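Local atomic coordinates of alpha-ketoglutarate-dependent non-heme iron oxygenase EasH (Aspergillus japonicus, PDB entry 5M0T), a protein that probably catalyses an oxidative step of cycloclavine biosynthesis, using a non-heme iron(II) centre and 2-oxoglutarate as co-substrate. Residues E51-M56 / L221-P226; H132-G137 / M152-T157; T160-T163 / G167-R170. All coordinates share one frame; numbering follows the deposited sequence.

Interaction 1 (E51-M56 / L221-P226); sequences EIDPHM and LRRGFP. With AKG (2-oxoglutaric acid), chain D.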
ATOM      1  N   GLU A  51       6.150  12.356 -26.814  1.00 67.81           N
ATOM      2  CA  GLU A  51       6.515  11.076 -26.177  1.00 68.07           C
ATOM      3  C   GLU A  51       5.336  10.089 -26.073  1.00 66.37           C
ATOM      4  O   GLU A  51       5.507   8.886 -26.268  1.00 68.64           O
ATOM      5  CB  GLU A  51       7.107  11.312 -24.767  1.00 66.39           C
ATOM      6  CG  GLU A  51       8.468  12.007 -24.749  1.00 68.62           C
ATOM      7  CD  GLU A  51       9.205  11.906 -23.405  1.00 68.49           C
ATOM      8  OE1 GLU A  51       8.655  12.318 -22.347  1.00 62.55           O
ATOM      9  OE2 GLU A  51      10.357  11.409 -23.413  1.00 70.66           O
ATOM     10  N   ILE A  52       4.157  10.610 -25.749  1.00 63.46           N
ATOM     11  CA  ILE A  52       2.959   9.792 -25.485  1.00 65.57           C
ATOM     12  C   ILE A  52       2.289   9.214 -26.744  1.00 66.93           C
ATOM     13  O   ILE A  52       1.869   8.052 -26.736  1.00 65.84           O
ATOM     14  CB  ILE A  52       1.923  10.599 -24.651  1.00 63.90           C
ATOM     15  CG1 ILE A  52       2.442  10.782 -23.223  1.00 66.12           C
ATOM     16  CG2 ILE A  52       0.538   9.950 -24.634  1.00 65.00           C
ATOM     17  CD1 ILE A  52       2.785   9.504 -22.480  1.00 68.21           C
ATOM     18  N   ASP A  53       2.195  10.019 -27.801  1.00 68.66           N
ATOM     19  CA  ASP A  53       1.391   9.680 -28.994  1.00 75.20           C
ATOM     20  C   ASP A  53       1.429   8.193 -29.420  1.00 77.01           C
ATOM     21  O   ASP A  53       0.382   7.534 -29.411  1.00 74.51           O
ATOM     22  CB  ASP A  53       1.736  10.610 -30.183  1.00 78.67           C
ATOM     23  CG  ASP A  53       1.196  12.050 -30.001  1.00 80.21           C
ATOM     24  OD1 ASP A  53       1.647  12.934 -30.762  1.00 90.53           O
ATOM     25  OD2 ASP A  53       0.349  12.316 -29.108  1.00 75.54           O
ATOM     26  N   PRO A  54       2.628   7.643 -29.711  1.00 79.04           N
ATOM     27  CA  PRO A  54       2.661   6.302 -30.301  1.00 82.80           C
ATOM     28  C   PRO A  54       2.245   5.097 -29.423  1.00 82.06           C
ATOM     29  O   PRO A  54       2.145   3.996 -29.968  1.00 87.44           O
ATOM     30  CB  PRO A  54       4.130   6.150 -30.748  1.00 86.03           C
ATOM     31  CG  PRO A  54       4.736   7.514 -30.646  1.00 83.86           C
ATOM     32  CD  PRO A  54       3.991   8.172 -29.533  1.00 78.80           C
ATOM     33  N   HIS A  55       1.989   5.274 -28.125  1.00 74.51           N
ATOM     34  CA  HIS A  55       1.617   4.139 -27.249  1.00 73.29           C
ATOM     35  C   HIS A  55       0.115   4.042 -26.879  1.00 73.96           C
ATOM     36  O   HIS A  55      -0.280   3.111 -26.151  1.00 72.78           O
ATOM     37  CB  HIS A  55       2.428   4.177 -25.943  1.00 72.59           C
ATOM     38  CG  HIS A  55       3.909   4.236 -26.128  1.00 71.96           C
ATOM     39  ND1 HIS A  55       4.695   3.109 -26.197  1.00 71.37           N
ATOM     40  CD2 HIS A  55       4.745   5.290 -26.252  1.00 72.65           C
ATOM     41  CE1 HIS A  55       5.955   3.469 -26.374  1.00 72.83           C
ATOM     42  NE2 HIS A  55       6.010   4.788 -26.408  1.00 73.11           N
ATOM     43  N   MET A  56      -0.713   4.985 -27.346  1.00 75.74           N
ATOM     44  CA  MET A  56      -2.137   5.056 -26.921  1.00 76.17           C
ATOM     45  C   MET A  56      -2.997   3.930 -27.521  1.00 73.80           C
ATOM     46  O   MET A  56      -2.743   3.488 -28.645  1.00 71.60           O
ATOM     47  CB  MET A  56      -2.758   6.425 -27.283  1.00 78.51           C
ATOM     48  CG  MET A  56      -2.174   7.633 -26.548  1.00 80.15           C
ATOM     49  SD  MET A  56      -2.589   7.664 -24.785  1.00 80.65           S
ATOM     50  CE  MET A  56      -4.305   8.208 -24.826  1.00 82.73           C
ATOM     51  N   LEU A 221     -10.671  15.561 -30.145  1.00 53.43           N
ATOM     52  CA  LEU A 221     -10.183  14.598 -29.159  1.00 53.86           C
ATOM     53  C   LEU A 221      -9.659  15.382 -27.968  1.00 51.06           C
ATOM     54  O   LEU A 221      -8.657  16.089 -28.087  1.00 50.10           O
ATOM     55  CB  LEU A 221      -9.059  13.738 -29.725  1.00 57.12           C
ATOM     56  CG  LEU A 221      -9.400  12.914 -30.955  1.00 67.43           C
ATOM     57  CD1 LEU A 221      -8.164  12.866 -31.847  1.00 70.85           C
ATOM     58  CD2 LEU A 221      -9.925  11.514 -30.615  1.00 69.88           C
ATOM     59  N   ARG A 222     -10.335  15.247 -26.834  1.00 48.40           N
ATOM     60  CA  ARG A 222     -10.010  15.990 -25.606  1.00 48.00           C
ATOM     61  C   ARG A 222      -9.056  15.138 -24.764  1.00 46.46           C
ATOM     62  O   ARG A 222      -9.437  14.076 -24.299  1.00 46.46           O
ATOM     63  CB  ARG A 222     -11.322  16.357 -24.876  1.00 46.42           C
ATOM     64  CG  ARG A 222     -11.239  16.874 -23.442  1.00 46.45           C
ATOM     65  CD  ARG A 222     -10.945  15.742 -22.478  1.00 46.92           C
ATOM     66  NE  ARG A 222     -11.564  15.862 -21.188  1.00 47.65           N
ATOM     67  CZ  ARG A 222     -11.379  14.998 -20.191  1.00 49.79           C
ATOM     68  NH1 ARG A 222     -10.568  13.935 -20.306  1.00 49.17           N
ATOM     69  NH2 ARG A 222     -11.999  15.219 -19.045  1.00 55.52           N
ATOM     70  N   ARG A 223      -7.810  15.586 -24.608  1.00 47.52           N
ATOM     71  CA  ARG A 223      -6.777  14.789 -23.943  1.00 46.97           C
ATOM     72  C   ARG A 223      -6.455  15.366 -22.570  1.00 43.62           C
ATOM     73  O   ARG A 223      -5.985  16.496 -22.468  1.00 41.68           O
ATOM     74  CB  ARG A 223      -5.508  14.732 -24.789  1.00 53.99           C
ATOM     75  CG  ARG A 223      -4.397  13.917 -24.136  1.00 58.46           C
ATOM     76  CD  ARG A 223      -3.419  13.237 -25.088  1.00 66.81           C
ATOM     77  NE  ARG A 223      -3.149  13.941 -26.342  1.00 72.36           N
ATOM     78  CZ  ARG A 223      -2.186  13.595 -27.200  1.00 82.44           C
ATOM     79  NH1 ARG A 223      -1.369  12.564 -26.955  1.00 84.14           N
ATOM     80  NH2 ARG A 223      -2.024  14.301 -28.313  1.00 91.95           N
ATOM     81  N   GLY A 224      -6.724  14.591 -21.527  1.00 41.15           N
ATOM     82  CA  GLY A 224      -6.386  14.954 -20.151  1.00 40.69           C
ATOM     83  C   GLY A 224      -5.261  14.094 -19.613  1.00 40.75           C
ATOM     84  O   GLY A 224      -4.955  13.045 -20.184  1.00 41.24           O
ATOM     85  N   PHE A 225      -4.664  14.528 -18.503  1.00 38.62           N
ATOM     86  CA  PHE A 225      -3.492  13.864 -17.921  1.00 39.04           C
ATOM     87  C   PHE A 225      -3.618  13.821 -16.403  1.00 38.67           C
ATOM     88  O   PHE A 225      -3.077  14.687 -15.721  1.00 37.56           O
ATOM     89  CB  PHE A 225      -2.243  14.626 -18.391  1.00 40.08           C
ATOM     90  CG  PHE A 225      -0.951  14.191 -17.767  1.00 41.90           C
ATOM     91  CD1 PHE A 225      -0.719  12.886 -17.368  1.00 43.81           C
ATOM     92  CD2 PHE A 225       0.073  15.113 -17.620  1.00 45.62           C
ATOM     93  CE1 PHE A 225       0.488  12.521 -16.804  1.00 44.76           C
ATOM     94  CE2 PHE A 225       1.277  14.753 -17.059  1.00 46.97           C
ATOM     95  CZ  PHE A 225       1.486  13.456 -16.649  1.00 46.78           C
ATOM     96  N   PRO A 226      -4.392  12.855 -15.869  1.00 39.30           N
ATOM     97  CA  PRO A 226      -4.452  12.675 -14.421  1.00 37.46           C
ATOM     98  C   PRO A 226      -3.151  12.130 -13.871  1.00 38.57           C
ATOM     99  O   PRO A 226      -2.614  11.175 -14.402  1.00 39.89           O
ATOM    100  CB  PRO A 226      -5.570  11.637 -14.230  1.00 37.37           C
ATOM    101  CG  PRO A 226      -5.682  10.958 -15.555  1.00 40.08           C
ATOM    102  CD  PRO A 226      -5.453  12.073 -16.532  1.00 40.72           C
TER
HETATM  103  C1  AKG D 302     -11.117   9.157 -13.156  1.00 48.84           C
HETATM  104  O1  AKG D 302     -11.050   8.804 -11.980  1.00 43.42           O
HETATM  105  O2  AKG D 302     -11.001   8.344 -14.179  1.00 57.14           O
HETATM  106  C2  AKG D 302     -11.336  10.616 -13.582  1.00 51.08           C
HETATM  107  O5  AKG D 302     -11.857  11.370 -12.782  1.00 37.44           O
HETATM  108  C3  AKG D 302     -10.890  11.104 -14.936  1.00 44.68           C
HETATM  109  C4  AKG D 302     -11.330  12.532 -15.216  1.00 38.04           C
HETATM  110  C5  AKG D 302     -10.932  13.050 -16.571  1.00 49.99           C
HETATM  111  O3  AKG D 302     -10.086  12.314 -17.253  1.00 52.71           O
HETATM  112  O4  AKG D 302     -11.371  14.096 -16.993  1.00 41.12           O

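Interaction 2 (H132-G137 / M152-T157); sequences HREHDG and MLNFLT. With FE2 (Fe (II) ion), chain C; AKG (2-oxoglutaric acid), chain D.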
ATOM      1  N   HIS A 132     -17.812  11.033  -8.977  1.00 34.04           N
ATOM      2  CA  HIS A 132     -17.271  10.089  -8.005  1.00 35.14           C
ATOM      3  C   HIS A 132     -16.136  10.762  -7.209  1.00 33.97           C
ATOM      4  O   HIS A 132     -15.609  11.793  -7.624  1.00 32.62           O
ATOM      5  CB  HIS A 132     -16.734   8.840  -8.746  1.00 35.88           C
ATOM      6  CG  HIS A 132     -15.633   9.140  -9.729  1.00 37.34           C
ATOM      7  ND1 HIS A 132     -15.875   9.521 -11.031  1.00 37.15           N
ATOM      8  CD2 HIS A 132     -14.283   9.156  -9.582  1.00 36.88           C
ATOM      9  CE1 HIS A 132     -14.723   9.739 -11.647  1.00 36.87           C
ATOM     10  NE2 HIS A 132     -13.740   9.555 -10.784  1.00 41.55           N
ATOM     11  N   ARG A 133     -15.771  10.169  -6.080  1.00 34.05           N
ATOM     12  CA  ARG A 133     -14.611  10.601  -5.305  1.00 34.19           C
ATOM     13  C   ARG A 133     -13.505   9.604  -5.558  1.00 35.48           C
ATOM     14  O   ARG A 133     -13.746   8.388  -5.556  1.00 36.74           O
ATOM     15  CB  ARG A 133     -14.947  10.653  -3.816  1.00 33.73           C
ATOM     16  CG  ARG A 133     -15.938  11.751  -3.485  1.00 33.23           C
ATOM     17  CD  ARG A 133     -16.112  11.925  -1.994  1.00 32.27           C
ATOM     18  NE  ARG A 133     -16.965  13.071  -1.718  1.00 31.73           N
ATOM     19  CZ  ARG A 133     -18.299  13.056  -1.708  1.00 32.19           C
ATOM     20  NH1 ARG A 133     -18.987  11.933  -1.972  1.00 32.16           N
ATOM     21  NH2 ARG A 133     -18.954  14.189  -1.440  1.00 32.18           N
ATOM     22  N   GLU A 134     -12.296  10.110  -5.776  1.00 35.15           N
ATOM     23  CA  GLU A 134     -11.181   9.254  -6.163  1.00 36.08           C
ATOM     24  C   GLU A 134     -10.767   8.305  -5.024  1.00 35.60           C
ATOM     25  O   GLU A 134     -10.296   7.202  -5.305  1.00 37.08           O
ATOM     26  CB  GLU A 134      -9.991  10.080  -6.676  1.00 37.10           C
ATOM     27  CG  GLU A 134      -9.332   9.484  -7.930  1.00 40.05           C
ATOM     28  CD  GLU A 134     -10.043   9.831  -9.248  1.00 43.40           C
ATOM     29  OE1 GLU A 134     -11.117   9.268  -9.556  1.00 37.41           O
ATOM     30  OE2 GLU A 134      -9.516  10.680 -10.007  1.00 49.13           O
ATOM     31  N   HIS A 135     -10.991   8.695  -3.762  1.00 31.94           N
ATOM     32  CA  HIS A 135     -10.629   7.841  -2.618  1.00 31.21           C
ATOM     33  C   HIS A 135     -11.479   6.574  -2.461  1.00 33.33           C
ATOM     34  O   HIS A 135     -11.161   5.717  -1.644  1.00 33.83           O
ATOM     35  CB  HIS A 135     -10.528   8.660  -1.306  1.00 30.33           C
ATOM     36  CG  HIS A 135     -11.816   8.871  -0.567  1.00 31.55           C
ATOM     37  ND1 HIS A 135     -11.845   9.436   0.691  1.00 31.87           N
ATOM     38  CD2 HIS A 135     -13.105   8.569  -0.868  1.00 31.63           C
ATOM     39  CE1 HIS A 135     -13.093   9.471   1.125  1.00 31.88           C
ATOM     40  NE2 HIS A 135     -13.873   8.954   0.197  1.00 31.69           N
ATOM     41  N   ASP A 136     -12.554   6.444  -3.238  1.00 34.94           N
ATOM     42  CA  ASP A 136     -13.358   5.213  -3.211  1.00 37.09           C
ATOM     43  C   ASP A 136     -12.657   4.003  -3.843  1.00 36.96           C
ATOM     44  O   ASP A 136     -13.166   2.909  -3.774  1.00 37.70           O
ATOM     45  CB  ASP A 136     -14.755   5.460  -3.802  1.00 37.86           C
ATOM     46  CG  ASP A 136     -15.633   6.331  -2.901  1.00 39.02           C
ATOM     47  OD1 ASP A 136     -15.662   6.095  -1.675  1.00 40.44           O
ATOM     48  OD2 ASP A 136     -16.319   7.238  -3.408  1.00 40.11           O
ATOM     49  N   GLY A 137     -11.475   4.204  -4.434  1.00 37.52           N
ATOM     50  CA  GLY A 137     -10.583   3.103  -4.780  1.00 37.77           C
ATOM     51  C   GLY A 137      -9.940   2.393  -3.587  1.00 39.31           C
ATOM     52  O   GLY A 137      -9.385   1.310  -3.755  1.00 40.50           O
ATOM     53  N   MET A 152      -5.437  10.833  -1.429  1.00 32.30           N
ATOM     54  CA  MET A 152      -5.069  11.065  -2.813  1.00 33.75           C
ATOM     55  C   MET A 152      -5.085  12.540  -3.164  1.00 32.75           C
ATOM     56  O   MET A 152      -5.842  13.321  -2.588  1.00 32.98           O
ATOM     57  CB  MET A 152      -6.047  10.347  -3.725  1.00 34.32           C
ATOM     58  CG  MET A 152      -6.065   8.850  -3.550  1.00 37.58           C
ATOM     59  SD  MET A 152      -7.297   8.109  -4.617  1.00 44.37           S
ATOM     60  CE  MET A 152      -6.755   6.403  -4.647  1.00 50.85           C
ATOM     61  N   LEU A 153      -4.243  12.893  -4.122  1.00 32.74           N
ATOM     62  CA  LEU A 153      -4.196  14.230  -4.689  1.00 34.52           C
ATOM     63  C   LEU A 153      -4.015  14.076  -6.195  1.00 34.85           C
ATOM     64  O   LEU A 153      -2.995  13.536  -6.626  1.00 35.02           O
ATOM     65  CB  LEU A 153      -3.017  15.023  -4.111  1.00 33.33           C
ATOM     66  CG  LEU A 153      -2.940  16.504  -4.487  1.00 34.74           C
ATOM     67  CD1 LEU A 153      -4.279  17.222  -4.306  1.00 34.15           C
ATOM     68  CD2 LEU A 153      -1.845  17.175  -3.663  1.00 34.16           C
ATOM     69  N   ASN A 154      -4.991  14.561  -6.972  1.00 33.90           N
ATOM     70  CA  ASN A 154      -4.987  14.440  -8.438  1.00 36.52           C
ATOM     71  C   ASN A 154      -4.601  15.741  -9.129  1.00 37.54           C
ATOM     72  O   ASN A 154      -5.332  16.718  -9.066  1.00 40.22           O
ATOM     73  CB  ASN A 154      -6.366  14.000  -8.946  1.00 36.68           C
ATOM     74  CG  ASN A 154      -6.337  13.517 -10.392  1.00 40.39           C
ATOM     75  OD1 ASN A 154      -5.511  13.953 -11.208  1.00 40.71           O
ATOM     76  ND2 ASN A 154      -7.238  12.597 -10.713  1.00 38.24           N
ATOM     77  N   PHE A 155      -3.460  15.735  -9.813  1.00 38.36           N
ATOM     78  CA  PHE A 155      -3.052  16.845 -10.666  1.00 38.31           C
ATOM     79  C   PHE A 155      -3.496  16.477 -12.062  1.00 38.17           C
ATOM     80  O   PHE A 155      -2.829  15.691 -12.715  1.00 40.85           O
ATOM     81  CB  PHE A 155      -1.531  17.022 -10.659  1.00 37.71           C
ATOM     82  CG  PHE A 155      -0.958  17.394  -9.315  1.00 37.17           C
ATOM     83  CD1 PHE A 155      -0.756  16.426  -8.342  1.00 34.89           C
ATOM     84  CD2 PHE A 155      -0.547  18.701  -9.052  1.00 36.58           C
ATOM     85  CE1 PHE A 155      -0.205  16.759  -7.114  1.00 35.18           C
ATOM     86  CE2 PHE A 155       0.002  19.043  -7.822  1.00 36.08           C
ATOM     87  CZ  PHE A 155       0.178  18.074  -6.856  1.00 35.54           C
ATOM     88  N   LEU A 156      -4.620  17.022 -12.524  1.00 37.59           N
ATOM     89  CA  LEU A 156      -5.173  16.644 -13.820  1.00 37.22           C
ATOM     90  C   LEU A 156      -4.895  17.730 -14.842  1.00 38.21           C
ATOM     91  O   LEU A 156      -5.569  18.758 -14.874  1.00 41.39           O
ATOM     92  CB  LEU A 156      -6.670  16.332 -13.711  1.00 37.92           C
ATOM     93  CG  LEU A 156      -7.238  15.492 -14.886  1.00 39.57           C
ATOM     94  CD1 LEU A 156      -8.568  14.829 -14.528  1.00 40.84           C
ATOM     95  CD2 LEU A 156      -7.406  16.306 -16.165  1.00 39.11           C
ATOM     96  N   THR A 157      -3.915  17.488 -15.700  1.00 38.33           N
ATOM     97  CA  THR A 157      -3.443  18.496 -16.625  1.00 39.08           C
ATOM     98  C   THR A 157      -4.153  18.376 -17.975  1.00 39.54           C
ATOM     99  O   THR A 157      -4.295  17.281 -18.517  1.00 42.43           O
ATOM    100  CB  THR A 157      -1.921  18.359 -16.828  1.00 39.11           C
ATOM    101  OG1 THR A 157      -1.270  18.337 -15.556  1.00 41.25           O
ATOM    102  CG2 THR A 157      -1.382  19.486 -17.677  1.00 40.51           C
TER
HETATM  103 FE   FE2 C 301     -11.989  10.341 -11.031  1.00 30.43          FE
HETATM  104  C1  AKG D 302     -11.117   9.157 -13.156  1.00 48.84           C
HETATM  105  O1  AKG D 302     -11.050   8.804 -11.980  1.00 43.42           O
HETATM  106  O2  AKG D 302     -11.001   8.344 -14.179  1.00 57.14           O
HETATM  107  C2  AKG D 302     -11.336  10.616 -13.582  1.00 51.08           C
HETATM  108  O5  AKG D 302     -11.857  11.370 -12.782  1.00 37.44           O
HETATM  109  C3  AKG D 302     -10.890  11.104 -14.936  1.00 44.68           C
HETATM  110  C4  AKG D 302     -11.330  12.532 -15.216  1.00 38.04           C
HETATM  111  C5  AKG D 302     -10.932  13.050 -16.571  1.00 49.99           C
HETATM  112  O3  AKG D 302     -10.086  12.314 -17.253  1.00 52.71           O
HETATM  113  O4  AKG D 302     -11.371  14.096 -16.993  1.00 41.12           O
HETATM  114  O   HOH W   1      -8.557  10.824 -12.415  1.00 39.82           O

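Interaction 3 (T160-T163 / G167-R170); sequences TDFT and GATR. With AKG (2-oxoglutaric acid), chain D.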
ATOM      1  N   THR A 160      -4.880  19.147 -24.265  1.00 44.57           N
ATOM      2  CA  THR A 160      -5.514  19.909 -25.333  1.00 45.59           C
ATOM      3  C   THR A 160      -6.369  20.971 -24.644  1.00 44.33           C
ATOM      4  O   THR A 160      -6.461  20.981 -23.416  1.00 43.49           O
ATOM      5  CB  THR A 160      -6.478  19.041 -26.161  1.00 47.79           C
ATOM      6  OG1 THR A 160      -7.496  18.512 -25.302  1.00 45.49           O
ATOM      7  CG2 THR A 160      -5.753  17.901 -26.854  1.00 48.91           C
ATOM      8  N   ASP A 161      -7.026  21.836 -25.423  1.00 46.61           N
ATOM      9  CA  ASP A 161      -8.040  22.743 -24.856  1.00 46.23           C
ATOM     10  C   ASP A 161      -9.083  21.920 -24.101  1.00 43.96           C
ATOM     11  O   ASP A 161      -9.417  20.828 -24.527  1.00 44.18           O
ATOM     12  CB  ASP A 161      -8.722  23.617 -25.929  1.00 47.52           C
ATOM     13  CG  ASP A 161      -7.829  24.792 -26.419  1.00 50.28           C
ATOM     14  OD1 ASP A 161      -7.050  25.401 -25.655  1.00 52.35           O
ATOM     15  OD2 ASP A 161      -7.911  25.125 -27.607  1.00 53.58           O
ATOM     16  N   PHE A 162      -9.525  22.434 -22.960  1.00 41.39           N
ATOM     17  CA  PHE A 162     -10.561  21.845 -22.127  1.00 39.53           C
ATOM     18  C   PHE A 162     -11.716  22.844 -22.142  1.00 40.50           C
ATOM     19  O   PHE A 162     -11.557  23.957 -21.631  1.00 38.55           O
ATOM     20  CB  PHE A 162     -10.072  21.678 -20.680  1.00 38.39           C
ATOM     21  CG  PHE A 162      -9.689  20.277 -20.292  1.00 37.39           C
ATOM     22  CD1 PHE A 162      -8.994  19.442 -21.159  1.00 39.54           C
ATOM     23  CD2 PHE A 162      -9.982  19.812 -19.028  1.00 36.60           C
ATOM     24  CE1 PHE A 162      -8.647  18.157 -20.780  1.00 39.95           C
ATOM     25  CE2 PHE A 162      -9.621  18.531 -18.634  1.00 37.58           C
ATOM     26  CZ  PHE A 162      -8.962  17.695 -19.517  1.00 38.39           C
ATOM     27  N   THR A 163     -12.858  22.440 -22.720  1.00 39.21           N
ATOM     28  CA  THR A 163     -14.056  23.290 -22.849  1.00 40.43           C
ATOM     29  C   THR A 163     -15.294  22.603 -22.240  1.00 40.58           C
ATOM     30  O   THR A 163     -15.334  21.375 -22.121  1.00 38.90           O
ATOM     31  CB  THR A 163     -14.389  23.612 -24.321  1.00 42.59           C
ATOM     32  OG1 THR A 163     -14.904  22.438 -24.968  1.00 44.31           O
ATOM     33  CG2 THR A 163     -13.160  24.141 -25.079  1.00 43.74           C
ATOM     34  N   GLY A 167     -15.808  18.186 -23.102  1.00 39.99           N
ATOM     35  CA  GLY A 167     -15.697  17.201 -22.027  1.00 39.56           C
ATOM     36  C   GLY A 167     -14.784  17.561 -20.861  1.00 39.10           C
ATOM     37  O   GLY A 167     -14.383  16.675 -20.090  1.00 36.76           O
ATOM     38  N   ALA A 168     -14.488  18.850 -20.687  1.00 38.59           N
ATOM     39  CA  ALA A 168     -13.685  19.297 -19.540  1.00 38.35           C
ATOM     40  C   ALA A 168     -14.199  18.687 -18.239  1.00 36.75           C
ATOM     41  O   ALA A 168     -15.406  18.637 -18.003  1.00 37.40           O
ATOM     42  CB  ALA A 168     -13.660  20.819 -19.437  1.00 37.82           C
ATOM     43  N   THR A 169     -13.255  18.227 -17.419  1.00 36.64           N
ATOM     44  CA  THR A 169     -13.516  17.566 -16.153  1.00 36.31           C
ATOM     45  C   THR A 169     -14.440  18.413 -15.314  1.00 36.44           C
ATOM     46  O   THR A 169     -14.221  19.609 -15.194  1.00 36.71           O
ATOM     47  CB  THR A 169     -12.199  17.333 -15.388  1.00 36.71           C
ATOM     48  OG1 THR A 169     -11.264  16.692 -16.256  1.00 40.92           O
ATOM     49  CG2 THR A 169     -12.404  16.452 -14.173  1.00 37.28           C
ATOM     50  N   ARG A 170     -15.480  17.790 -14.757  1.00 36.18           N
ATOM     51  CA  ARG A 170     -16.490  18.499 -13.981  1.00 35.85           C
ATOM     52  C   ARG A 170     -16.253  18.278 -12.506  1.00 33.56           C
ATOM     53  O   ARG A 170     -15.880  17.198 -12.122  1.00 34.35           O
ATOM     54  CB  ARG A 170     -17.885  18.057 -14.414  1.00 37.97           C
ATOM     55  CG  ARG A 170     -18.111  18.311 -15.895  1.00 41.69           C
ATOM     56  CD  ARG A 170     -19.579  18.313 -16.300  1.00 46.02           C
ATOM     57  NE  ARG A 170     -19.795  19.313 -17.352  1.00 49.83           N
ATOM     58  CZ  ARG A 170     -20.643  20.343 -17.311  1.00 50.35           C
ATOM     59  NH1 ARG A 170     -21.437  20.563 -16.276  1.00 48.99           N
ATOM     60  NH2 ARG A 170     -20.714  21.166 -18.357  1.00 55.94           N
TER
HETATM   61  C1  AKG D 302     -11.117   9.157 -13.156  1.00 48.84           C
HETATM   62  O1  AKG D 302     -11.050   8.804 -11.980  1.00 43.42           O
HETATM   63  O2  AKG D 302     -11.001   8.344 -14.179  1.00 57.14           O
HETATM   64  C2  AKG D 302     -11.336  10.616 -13.582  1.00 51.08           C
HETATM   65  O5  AKG D 302     -11.857  11.370 -12.782  1.00 37.44           O
HETATM   66  C3  AKG D 302     -10.890  11.104 -14.936  1.00 44.68           C
HETATM   67  C4  AKG D 302     -11.330  12.532 -15.216  1.00 38.04           C
HETATM   68  C5  AKG D 302     -10.932  13.050 -16.571  1.00 49.99           C
HETATM   69  O3  AKG D 302     -10.086  12.314 -17.253  1.00 52.71           O
HETATM   70  O4  AKG D 302     -11.371  14.096 -16.993  1.00 41.12           O

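Interaction 1 (E51-M56 / L221-P226)
A salt bridge between D53 and R223 carries the contact of 51-56 with 221-226. R223 approaches end-on and gives both terminal nitrogens to a single carboxylate oxygen: NH1 lies 2.8 Å from D53 OD2, in a fairly straight bond (161°), while NH2 reaches the same D53 OD2 at 3.2 Å and a more bent angle. The oxygen lies in the guanidinium plane, and the two flat groups are only 27° from coplanar. R223 leaves the strand with CG opposite its own N (chi1 180°) and runs toward the helix end before bending at chi3. Its NE forms a further salt bridge with E121; two acids thus share the guanidinium, which should hold its rotation.

Van der Waals contact is slight. The CG2 branch of I52 meets the edge of the same guanidinium, 4.0 Å from R223 NH1, as the two side chains run antiparallel past one another.

Ligand binding belongs to the preceding residue, R222. Its guanidinium meets 2-oxoglutarate O4 at the edge, near its plane; the NH2-O4 approach is too short to take at face value, and the bond from NH1 to O3 is weak.

The contact joins the end of helix 42-52 and the 3-10 turn after it to the start of strand 222-231. Strand 112-122 supplies V119, touched by I52 and R223, and strand 75-77 packs against I52 and M56 through L77.

Interaction 2 (H132-G137 / M152-T157)
E134 faces M152 and N154 across this buried contact while its carboxylate holds the iron(II) ion. In the first shell, H132 NE2 binds the iron at 1.9 Å and E134 OE1 at 2.0 Å. 2-Oxoglutarate chelates the same ion through O1, a carboxylate oxygen, and O5, its keto oxygen, and H210 completes the protein ligands. Two histidines and one acid form the facial triad characteristic of 2-oxoglutarate-dependent oxygenases, here in the setting of a PhyH-family protein.

The other carboxylate oxygen, E134 OE2, lies farther from the iron, at 2.7 Å, and is the one met by N154 and a water. N154 ND2 makes a weak bond of 3.1 Å to E134 OE2, the amide and carboxylate planes being turned 43° apart. The water donates to E134 OE2 at 2.6 Å and accepts a weak bond from N154 ND2, closing a small triangle that can restrain the carboxylate's rotation. A chi1 of -165° extends N154 away from its own main-chain nitrogen and carries the amide from the strand toward the glutamate. H132, in turn, has its ND1 bonded to the carbonyl of E130, a link that fixes the ring's orientation toward the metal.

Further out, M152 lies across the backbone of the iron-binding turn. Its extended chain brings SD to 3.2 Å from E134 O and 3.9 Å from E134 CB, the two side chains crossing at about a right angle. L156 lines the co-substrate pocket instead, its CD1 3.6 Å from C5 of 2-oxoglutarate.

The 3-10 turn 134-137 lies over strand 152-158, which runs between strands 201-205 and 222-231; I228 of the latter touches both E134 and N154.

Interaction 3 (T160-T163 / G167-R170)
A168 and F162 bury the most surface, with T163 next, and their contacts pull a short loop back on itself. The F162 ring lies obliquely against A168: CD2 is 3.8 Å from A168 CB and equally near A168 CA, so methyl and backbone carbon both pack on one corner of the ring. Further round the ring, CE2 approaches T169 OG1 at 3.4 Å, the hydroxyl lying at the ring edge near its plane. An unusual chi1 of -103° swings the phenyl group toward 167-170. L156 lies on the opposite side of the ring from A168, and R222 also touches it.

T163 contributes through its backbone. Its carbonyl O accepts a hydrogen bond of 3.0 Å from A168 N, fairly straight at 159°, and a weaker, longer one from G167 N, so two successive amides meet one oxygen. A168 CB also packs closely on T163 O, at 3.2 Å. T163 OG1 bonds forward to the amide of N166. G167 has a positive phi, where a side chain would run against the preceding carbonyl.

The loop links strand 152-158 of the main sheet to strand 170-171 of the smaller one, joining the two sheets of the cupin-type core that encloses the active site. At its end T169 reaches the co-substrate: OG1 donates to O4 of 2-oxoglutarate at 2.7 Å. With OG1 beside the backbone N (chi1 -51°), the hydroxyl is directed to the carboxylate, while CG2 passes alongside, 3.8 Å from the same O4. The carbonyl of G167 accepts a bond from R222 NH2, the nitrogen that also approaches O4.

In the fold
Interactions 2 and 3 are buried, whereas interaction 1 is only partly so, its acid lying at the surface. Their chemistry follows: a salt bridge near the surface in interaction 1, metal coordination and weak amide bonding in interaction 2, aromatic packing with backbone bonds in interaction 3. Interactions 1 and 2 share one sheet through neighbouring strands 222-231 and 152-158, where F225 O and T157 N, 2.9 Å apart, are probably hydrogen-bonded. L156 packs on both F162 and T169, tying interaction 2 to interaction 3. All three touch 2-oxoglutarate: interaction 2 meets its iron-chelating end, while R222 and T169, from interactions 1 and 3, bind the distal carboxylate.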